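Local coordinates for NADH oxidase (Thermus thermophilus, PDB 6RVB), which is a flavoprotein that uses NADH to reduce coenzyme A disulfide, with bound FAD as its cofactor, at residues A346-S360 / L373-L387. Sequence-based numbering, arbitrary orientation.
With COA (coenzyme A), chain J.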
loop_
_atom_site.group_PDB
_atom_site.type_symbol
_atom_site.label_atom_id
_atom_site.label_comp_id
_atom_site.label_asym_id
_atom_site.label_seq_id
_atom_site.Cartn_x
_atom_site.Cartn_y
_atom_site.Cartn_z
ATOM N N ALA A 346 20.416 -5.193 12.339
ATOM C CA ALA A 346 19.798 -6.232 13.113
ATOM C C ALA A 346 20.884 -7.084 13.684
ATOM O O ALA A 346 20.707 -7.581 14.799
ATOM C CB ALA A 346 18.864 -7.074 12.285
ATOM N N LEU A 347 21.985 -7.286 12.929
ATOM C CA LEU A 347 23.108 -8.096 13.409
ATOM C C LEU A 347 23.850 -7.307 14.449
ATOM O O LEU A 347 24.286 -7.868 15.417
ATOM C CB LEU A 347 24.042 -8.622 12.297
ATOM C CG LEU A 347 23.363 -9.509 11.270
ATOM C CD1 LEU A 347 24.078 -9.515 10.035
ATOM C CD2 LEU A 347 22.996 -10.860 11.625
ATOM N N LYS A 348 23.993 -6.010 14.269
ATOM C CA LYS A 348 24.748 -5.254 15.232
ATOM C C LYS A 348 24.015 -5.338 16.589
ATOM O O LYS A 348 24.605 -5.343 17.637
ATOM C CB LYS A 348 24.981 -3.849 14.757
ATOM C CG LYS A 348 25.871 -3.011 15.669
ATOM C CD LYS A 348 26.260 -1.707 14.867
ATOM C CE LYS A 348 27.343 -0.787 15.481
ATOM N NZ LYS A 348 27.547 0.469 14.658
ATOM N N GLU A 349 22.716 -5.500 16.567
ATOM C CA GLU A 349 21.968 -5.673 17.794
ATOM C C GLU A 349 22.123 -7.042 18.382
ATOM O O GLU A 349 21.640 -7.336 19.473
ATOM C CB GLU A 349 20.464 -5.417 17.565
ATOM C CG GLU A 349 20.165 -3.984 17.338
ATOM C CD GLU A 349 20.573 -3.150 18.529
ATOM O OE1 GLU A 349 20.262 -3.636 19.643
ATOM O OE2 GLU A 349 21.217 -2.062 18.356
ATOM N N GLY A 350 22.736 -7.923 17.661
ATOM C CA GLY A 350 22.806 -9.282 18.119
ATOM C C GLY A 350 21.824 -10.332 17.668
ATOM O O GLY A 350 21.902 -11.449 18.086
ATOM N N PHE A 351 20.849 -10.009 16.851
ATOM C CA PHE A 351 19.904 -11.039 16.547
ATOM C C PHE A 351 20.573 -12.039 15.623
ATOM O O PHE A 351 21.531 -11.704 14.937
ATOM C CB PHE A 351 18.822 -10.417 15.791
ATOM C CG PHE A 351 17.972 -9.560 16.570
ATOM C CD1 PHE A 351 16.859 -10.104 17.223
ATOM C CD2 PHE A 351 18.175 -8.186 16.587
ATOM C CE1 PHE A 351 16.001 -9.286 17.926
ATOM C CE2 PHE A 351 17.324 -7.366 17.295
ATOM C CZ PHE A 351 16.256 -7.915 17.976
ATOM N N TRP A 352 20.065 -13.252 15.567
ATOM C CA TRP A 352 20.565 -14.093 14.538
ATOM C C TRP A 352 19.729 -13.851 13.329
ATOM O O TRP A 352 18.793 -14.576 13.062
ATOM C CB TRP A 352 20.522 -15.565 14.953
ATOM C CG TRP A 352 21.552 -15.945 15.998
ATOM C CD1 TRP A 352 22.176 -15.109 16.853
ATOM C CD2 TRP A 352 22.083 -17.248 16.248
ATOM N NE1 TRP A 352 23.026 -15.805 17.642
ATOM C CE2 TRP A 352 23.007 -17.120 17.283
ATOM C CE3 TRP A 352 21.865 -18.514 15.693
ATOM C CZ2 TRP A 352 23.745 -18.206 17.767
ATOM C CZ3 TRP A 352 22.573 -19.609 16.197
ATOM C CH2 TRP A 352 23.504 -19.447 17.218
ATOM N N ALA A 353 20.088 -12.845 12.560
ATOM C CA ALA A 353 19.243 -12.388 11.460
ATOM C C ALA A 353 19.605 -12.794 10.037
ATOM O O ALA A 353 20.714 -13.020 9.746
ATOM C CB ALA A 353 19.134 -10.917 11.540
ATOM N N LYS A 354 18.639 -12.838 9.153
ATOM C CA LYS A 354 18.848 -13.192 7.782
ATOM C C LYS A 354 18.059 -12.185 6.949
ATOM O O LYS A 354 17.144 -11.557 7.444
ATOM C CB LYS A 354 18.373 -14.641 7.531
ATOM C CG LYS A 354 19.413 -15.719 7.941
ATOM C CD LYS A 354 18.862 -17.126 7.720
ATOM C CE LYS A 354 19.963 -18.174 7.586
ATOM N NZ LYS A 354 21.033 -17.808 6.572
ATOM N N LYS A 355 18.414 -12.018 5.677
ATOM C CA LYS A 355 17.571 -11.278 4.745
ATOM C C LYS A 355 17.105 -12.060 3.533
ATOM O O LYS A 355 17.655 -13.105 3.211
ATOM C CB LYS A 355 18.253 -10.008 4.280
ATOM C CG LYS A 355 19.299 -10.181 3.327
ATOM C CD LYS A 355 19.977 -8.873 3.068
ATOM C CE LYS A 355 21.237 -9.012 2.248
ATOM N NZ LYS A 355 22.039 -7.777 2.572
ATOM N N VAL A 356 16.094 -11.543 2.858
ATOM C CA VAL A 356 15.718 -12.046 1.589
ATOM C C VAL A 356 15.419 -10.824 0.710
ATOM O O VAL A 356 14.958 -9.817 1.218
ATOM C CB VAL A 356 14.550 -13.035 1.748
ATOM C CG1 VAL A 356 13.257 -12.329 1.908
ATOM C CG2 VAL A 356 14.409 -13.761 0.532
ATOM N N PHE A 357 15.705 -10.851 -0.586
ATOM C CA PHE A 357 15.503 -9.612 -1.395
ATOM C C PHE A 357 15.085 -9.999 -2.801
ATOM O O PHE A 357 15.888 -10.580 -3.534
ATOM C CB PHE A 357 16.813 -8.816 -1.465
ATOM C CG PHE A 357 16.726 -7.534 -2.201
ATOM C CD1 PHE A 357 16.931 -7.483 -3.556
ATOM C CD2 PHE A 357 16.431 -6.335 -1.530
ATOM C CE1 PHE A 357 16.805 -6.258 -4.291
ATOM C CE2 PHE A 357 16.303 -5.079 -2.254
ATOM C CZ PHE A 357 16.484 -5.068 -3.631
ATOM N N ILE A 358 13.830 -9.730 -3.152
ATOM C CA ILE A 358 13.281 -10.283 -4.349
ATOM C C ILE A 358 12.882 -9.151 -5.238
ATOM O O ILE A 358 12.741 -8.077 -4.727
ATOM C CB ILE A 358 12.152 -11.299 -4.175
ATOM C CG1 ILE A 358 10.939 -10.663 -3.596
ATOM C CG2 ILE A 358 12.585 -12.324 -3.348
ATOM C CD1 ILE A 358 10.117 -10.021 -4.564
ATOM N N GLN A 359 12.829 -9.400 -6.567
ATOM C CA GLN A 359 12.366 -8.395 -7.480
ATOM C C GLN A 359 11.206 -8.976 -8.253
ATOM O O GLN A 359 11.380 -10.060 -8.810
ATOM C CB GLN A 359 13.436 -7.994 -8.433
ATOM C CG GLN A 359 12.858 -7.686 -9.754
ATOM C CD GLN A 359 13.801 -7.035 -10.708
ATOM O OE1 GLN A 359 15.019 -6.981 -10.521
ATOM N NE2 GLN A 359 13.230 -6.517 -11.751
ATOM N N SER A 360 10.053 -8.269 -8.228
ATOM C CA SER A 360 8.803 -8.718 -8.767
ATOM C C SER A 360 8.251 -7.541 -9.554
ATOM O O SER A 360 8.975 -6.612 -9.854
ATOM C CB SER A 360 7.837 -9.089 -7.702
ATOM O OG SER A 360 6.768 -9.817 -8.292
ATOM N N LEU A 373 9.127 -3.874 -8.865
ATOM C CA LEU A 373 8.840 -3.657 -7.442
ATOM C C LEU A 373 9.701 -4.674 -6.708
ATOM O O LEU A 373 9.644 -5.903 -7.038
ATOM C CB LEU A 373 7.376 -3.925 -7.146
ATOM C CG LEU A 373 7.018 -3.449 -5.756
ATOM C CD1 LEU A 373 5.660 -2.925 -5.847
ATOM C CD2 LEU A 373 7.033 -4.592 -4.725
ATOM N N TRP A 374 10.535 -4.191 -5.781
ATOM C CA TRP A 374 11.499 -5.045 -5.097
ATOM C C TRP A 374 11.066 -5.041 -3.663
ATOM O O TRP A 374 10.615 -3.985 -3.193
ATOM C CB TRP A 374 12.861 -4.438 -5.102
ATOM C CG TRP A 374 13.592 -4.365 -6.432
ATOM C CD1 TRP A 374 14.555 -5.229 -6.897
ATOM C CD2 TRP A 374 13.467 -3.345 -7.431
ATOM N NE1 TRP A 374 14.967 -4.838 -8.148
ATOM C CE2 TRP A 374 14.324 -3.684 -8.487
ATOM C CE3 TRP A 374 12.656 -2.214 -7.568
ATOM C CZ2 TRP A 374 14.426 -2.919 -9.605
ATOM C CZ3 TRP A 374 12.767 -1.463 -8.690
ATOM C CH2 TRP A 374 13.634 -1.823 -9.694
ATOM N N VAL A 375 11.120 -6.183 -2.959
ATOM C CA VAL A 375 10.815 -6.136 -1.551
ATOM C C VAL A 375 11.913 -6.873 -0.840
ATOM O O VAL A 375 12.460 -7.809 -1.418
ATOM C CB VAL A 375 9.413 -6.606 -1.200
ATOM C CG1 VAL A 375 8.679 -7.178 -2.399
ATOM C CG2 VAL A 375 9.464 -7.577 -0.088
ATOM N N GLU A 376 12.313 -6.349 0.337
ATOM C CA GLU A 376 13.304 -6.955 1.235
ATOM C C GLU A 376 12.700 -7.353 2.546
ATOM O O GLU A 376 11.968 -6.574 3.078
ATOM C CB GLU A 376 14.432 -5.997 1.612
ATOM C CG GLU A 376 15.500 -6.712 2.484
ATOM C CD GLU A 376 16.616 -5.772 2.851
ATOM O OE1 GLU A 376 16.617 -4.633 2.356
ATOM O OE2 GLU A 376 17.498 -6.176 3.643
ATOM N N LEU A 377 13.054 -8.506 3.114
ATOM C CA LEU A 377 12.551 -8.880 4.420
ATOM C C LEU A 377 13.748 -9.163 5.282
ATOM O O LEU A 377 14.614 -9.897 4.895
ATOM C CB LEU A 377 11.750 -10.152 4.223
ATOM C CG LEU A 377 10.279 -10.164 4.392
ATOM C CD1 LEU A 377 9.665 -8.768 4.161
ATOM C CD2 LEU A 377 9.737 -11.277 3.549
ATOM N N VAL A 378 13.800 -8.620 6.471
ATOM C CA VAL A 378 14.871 -8.932 7.453
ATOM C C VAL A 378 14.214 -9.665 8.624
ATOM O O VAL A 378 13.294 -9.151 9.238
ATOM C CB VAL A 378 15.503 -7.608 7.933
ATOM C CG1 VAL A 378 16.486 -7.801 8.940
ATOM C CG2 VAL A 378 16.161 -6.957 6.772
ATOM N N TYR A 379 14.609 -10.894 8.896
ATOM C CA TYR A 379 13.926 -11.699 9.935
ATOM C C TYR A 379 14.908 -12.432 10.881
ATOM O O TYR A 379 16.093 -12.417 10.652
ATOM C CB TYR A 379 12.960 -12.699 9.321
ATOM C CG TYR A 379 13.592 -13.576 8.297
ATOM C CD1 TYR A 379 13.910 -13.128 6.998
ATOM C CD2 TYR A 379 13.937 -14.828 8.629
ATOM C CE1 TYR A 379 14.525 -13.968 6.080
ATOM C CE2 TYR A 379 14.539 -15.647 7.755
ATOM C CZ TYR A 379 14.827 -15.265 6.487
ATOM O OH TYR A 379 15.434 -16.246 5.697
ATOM N N GLU A 380 14.403 -13.027 11.961
ATOM C CA GLU A 380 15.195 -13.729 12.965
ATOM C C GLU A 380 15.237 -15.201 12.613
ATOM O O GLU A 380 14.253 -15.758 12.182
ATOM C CB GLU A 380 14.551 -13.577 14.309
ATOM C CG GLU A 380 15.435 -13.970 15.406
ATOM C CD GLU A 380 14.962 -13.637 16.817
ATOM O OE1 GLU A 380 15.882 -13.587 17.651
ATOM O OE2 GLU A 380 13.745 -13.491 17.116
ATOM N N GLU A 381 16.382 -15.850 12.752
ATOM C CA GLU A 381 16.543 -17.140 12.164
ATOM C C GLU A 381 15.530 -18.154 12.611
ATOM O O GLU A 381 14.882 -18.831 11.787
ATOM C CB GLU A 381 17.900 -17.642 12.528
ATOM C CG GLU A 381 18.632 -18.499 11.437
ATOM C CD GLU A 381 20.075 -18.682 11.840
ATOM O OE1 GLU A 381 20.294 -19.454 12.787
ATOM O OE2 GLU A 381 20.967 -18.008 11.296
ATOM N N GLY A 382 15.386 -18.314 13.910
ATOM C CA GLY A 382 14.590 -19.455 14.326
ATOM C C GLY A 382 13.117 -19.193 14.395
ATOM O O GLY A 382 12.312 -19.902 13.813
ATOM N N THR A 383 12.796 -18.111 15.116
ATOM C CA THR A 383 11.455 -17.676 15.430
ATOM C C THR A 383 10.715 -17.240 14.211
ATOM O O THR A 383 9.501 -17.377 14.113
ATOM C CB THR A 383 11.543 -16.499 16.274
ATOM O OG1 THR A 383 12.549 -15.659 15.730
ATOM C CG2 THR A 383 11.909 -16.903 17.643
ATOM N N GLY A 384 11.435 -16.699 13.269
ATOM C CA GLY A 384 10.809 -16.138 12.102
ATOM C C GLY A 384 10.277 -14.739 12.276
ATOM O O GLY A 384 9.637 -14.211 11.403
ATOM N N ARG A 385 10.570 -14.156 13.425
ATOM C CA ARG A 385 10.122 -12.859 13.789
ATOM C C ARG A 385 10.627 -11.867 12.765
ATOM O O ARG A 385 11.819 -11.839 12.526
ATOM C CB ARG A 385 10.680 -12.560 15.155
ATOM C CG ARG A 385 10.282 -11.199 15.652
ATOM C CD ARG A 385 10.925 -10.884 16.957
ATOM N NE ARG A 385 10.918 -9.467 17.298
ATOM C CZ ARG A 385 11.720 -8.931 18.247
ATOM N NH1 ARG A 385 12.590 -9.740 18.934
ATOM N NH2 ARG A 385 11.661 -7.582 18.514
ATOM N N LEU A 386 9.747 -11.056 12.161
ATOM C CA LEU A 386 10.185 -9.933 11.309
ATOM C C LEU A 386 10.860 -8.913 12.113
ATOM O O LEU A 386 10.416 -8.626 13.207
ATOM C CB LEU A 386 9.025 -9.132 10.728
ATOM C CG LEU A 386 8.387 -9.268 9.353
ATOM C CD1 LEU A 386 9.496 -9.630 8.402
ATOM C CD2 LEU A 386 7.386 -10.353 9.431
ATOM N N LEU A 387 11.850 -8.271 11.522
ATOM C CA LEU A 387 12.662 -7.253 12.183
ATOM C C LEU A 387 12.860 -5.978 11.356
ATOM O O LEU A 387 13.347 -4.990 11.894
ATOM C CB LEU A 387 14.053 -7.787 12.493
ATOM C CG LEU A 387 14.287 -8.985 13.378
ATOM C CD1 LEU A 387 15.757 -9.306 13.268
ATOM C CD2 LEU A 387 13.934 -8.655 14.748
HETATM N N1A COA J . 11.828 -13.265 -7.432
HETATM C C2A COA J . 12.240 -14.381 -6.736
HETATM N N3A COA J . 11.500 -15.547 -6.626
HETATM C C4A COA J . 10.256 -15.689 -7.229
HETATM C C5A COA J . 9.725 -14.514 -7.991
HETATM C C6A COA J . 10.575 -13.285 -8.084
HETATM N N6A COA J . 9.999 -12.259 -8.802
HETATM N N7A COA J . 8.488 -14.847 -8.454
HETATM C C8A COA J . 8.237 -16.121 -8.046
HETATM N N9A COA J . 9.272 -16.619 -7.322
HETATM C C1B COA J . 9.257 -17.985 -6.740
HETATM C C2B COA J . 8.090 -18.241 -5.773
HETATM O O2B COA J . 8.449 -17.808 -4.443
HETATM C C3B COA J . 7.883 -19.753 -5.800
HETATM O O3B COA J . 8.641 -20.356 -4.720
HETATM P P3B COA J . 8.843 -21.933 -4.396
HETATM O O7A COA J . 9.085 -21.832 -2.902
HETATM O O8A COA J . 7.622 -22.649 -4.865
HETATM O O9A COA J . 10.013 -22.390 -5.252
HETATM C C4B COA J . 8.450 -20.158 -7.145
HETATM O O4B COA J . 9.086 -19.013 -7.724
HETATM C C5B COA J . 7.386 -20.565 -8.115
HETATM O O5B COA J . 6.810 -19.405 -8.725
HETATM P P1A COA J . 6.309 -19.566 -10.249
HETATM O O1A COA J . 5.886 -18.173 -10.559
HETATM O O2A COA J . 7.331 -20.263 -11.120
HETATM O O3A COA J . 4.948 -20.412 -9.989
HETATM P P2A COA J . 4.468 -21.940 -10.294
HETATM O O4A COA J . 3.816 -22.619 -9.054
HETATM O O5A COA J . 5.564 -22.586 -11.126
HETATM O O6A COA J . 3.341 -21.483 -11.341
HETATM C CBP COA J . 1.332 -21.281 -12.546
HETATM C CCP COA J . 2.047 -22.005 -11.426
HETATM C CDP COA J . 2.204 -20.233 -13.250
HETATM C CEP COA J . 0.978 -22.386 -13.524
HETATM C CAP COA J . 0.078 -20.661 -11.881
HETATM O OAP COA J . 0.393 -19.666 -10.902
HETATM C C9P COA J . -0.903 -20.114 -12.878
HETATM O O9P COA J . -1.570 -20.877 -13.601
HETATM N N8P COA J . -1.023 -18.786 -12.950
HETATM C C7P COA J . -1.721 -18.293 -14.133
HETATM C C6P COA J . -3.232 -18.287 -13.901
HETATM C C5P COA J . -3.412 -17.361 -12.713
HETATM O O5P COA J . -3.299 -17.753 -11.554
HETATM N N4P COA J . -3.704 -16.102 -12.951
HETATM C C3P COA J . -4.518 -15.503 -11.923
HETATM C C2P COA J . -5.857 -16.217 -11.831
HETATM S S1P COA J . -7.064 -15.092 -12.566
#
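Over one face of the Phe-351 ring sits Leu-387, its CD2 4.0 Å from the ring centroid in a CH-pi contact, while Glu-380 OE1 lies in the ring plane at the CD1 edge. Tyr-379 likewise takes the CB of Lys-354 over one face, 4.2 Å from the ring centroid; its chi1 of 54° puts CG between the backbone N and the carbonyl carbon, and from there the ring leans over Lys-354. At the far end Trp-374 and Phe-357 have planes 30° apart but slid so far that they barely overlap, the centroid of the indole five-membered ring 5.5 Å from that of the phenyl ring. Gln-359 runs extended beside the indole: CB comes within 3.4 Å of Trp-374 CD1, and OE1 accepts a weak, bent bond from NE1 (3.2 Å). With an alanine at Trp-374 the indole is gone, and the Gln-359 amide would probably be freer to turn while the Phe-357 ring loses its flat neighbour. Leu-195 of helix 190-202 touches both Phe-357 and Trp-374. On the same sheet face Lys-355 NZ stays 4.9 Å from Glu-376 OE2: NZ forms a salt bridge with Glu-191, and Glu-376 OE1 is hydrogen-bonded to Trp-188 NE1. On the opposite face Val-356 CG1 meets Leu-377 CB at 3.5 Å, and Ile-358 and Val-375 pack against helix 434-438. Paired backbone bonds at Lys-354/Tyr-379, Val-356/Leu-377, Ile-358/Val-375 and Ser-360/Leu-373 establish an antiparallel register, with axes at 161°. Gln-359 O takes a 2.6 Å, nearly straight bond from coenzyme A N6A, whose adenine also meets Ile-358; Arg-307 of the second subunit binds the same ligand. Together these contacts define a beta hairpin at the margin of the dimerisation domain's antiparallel sheet, its outer strand forming part of an intersubunit coenzyme A site.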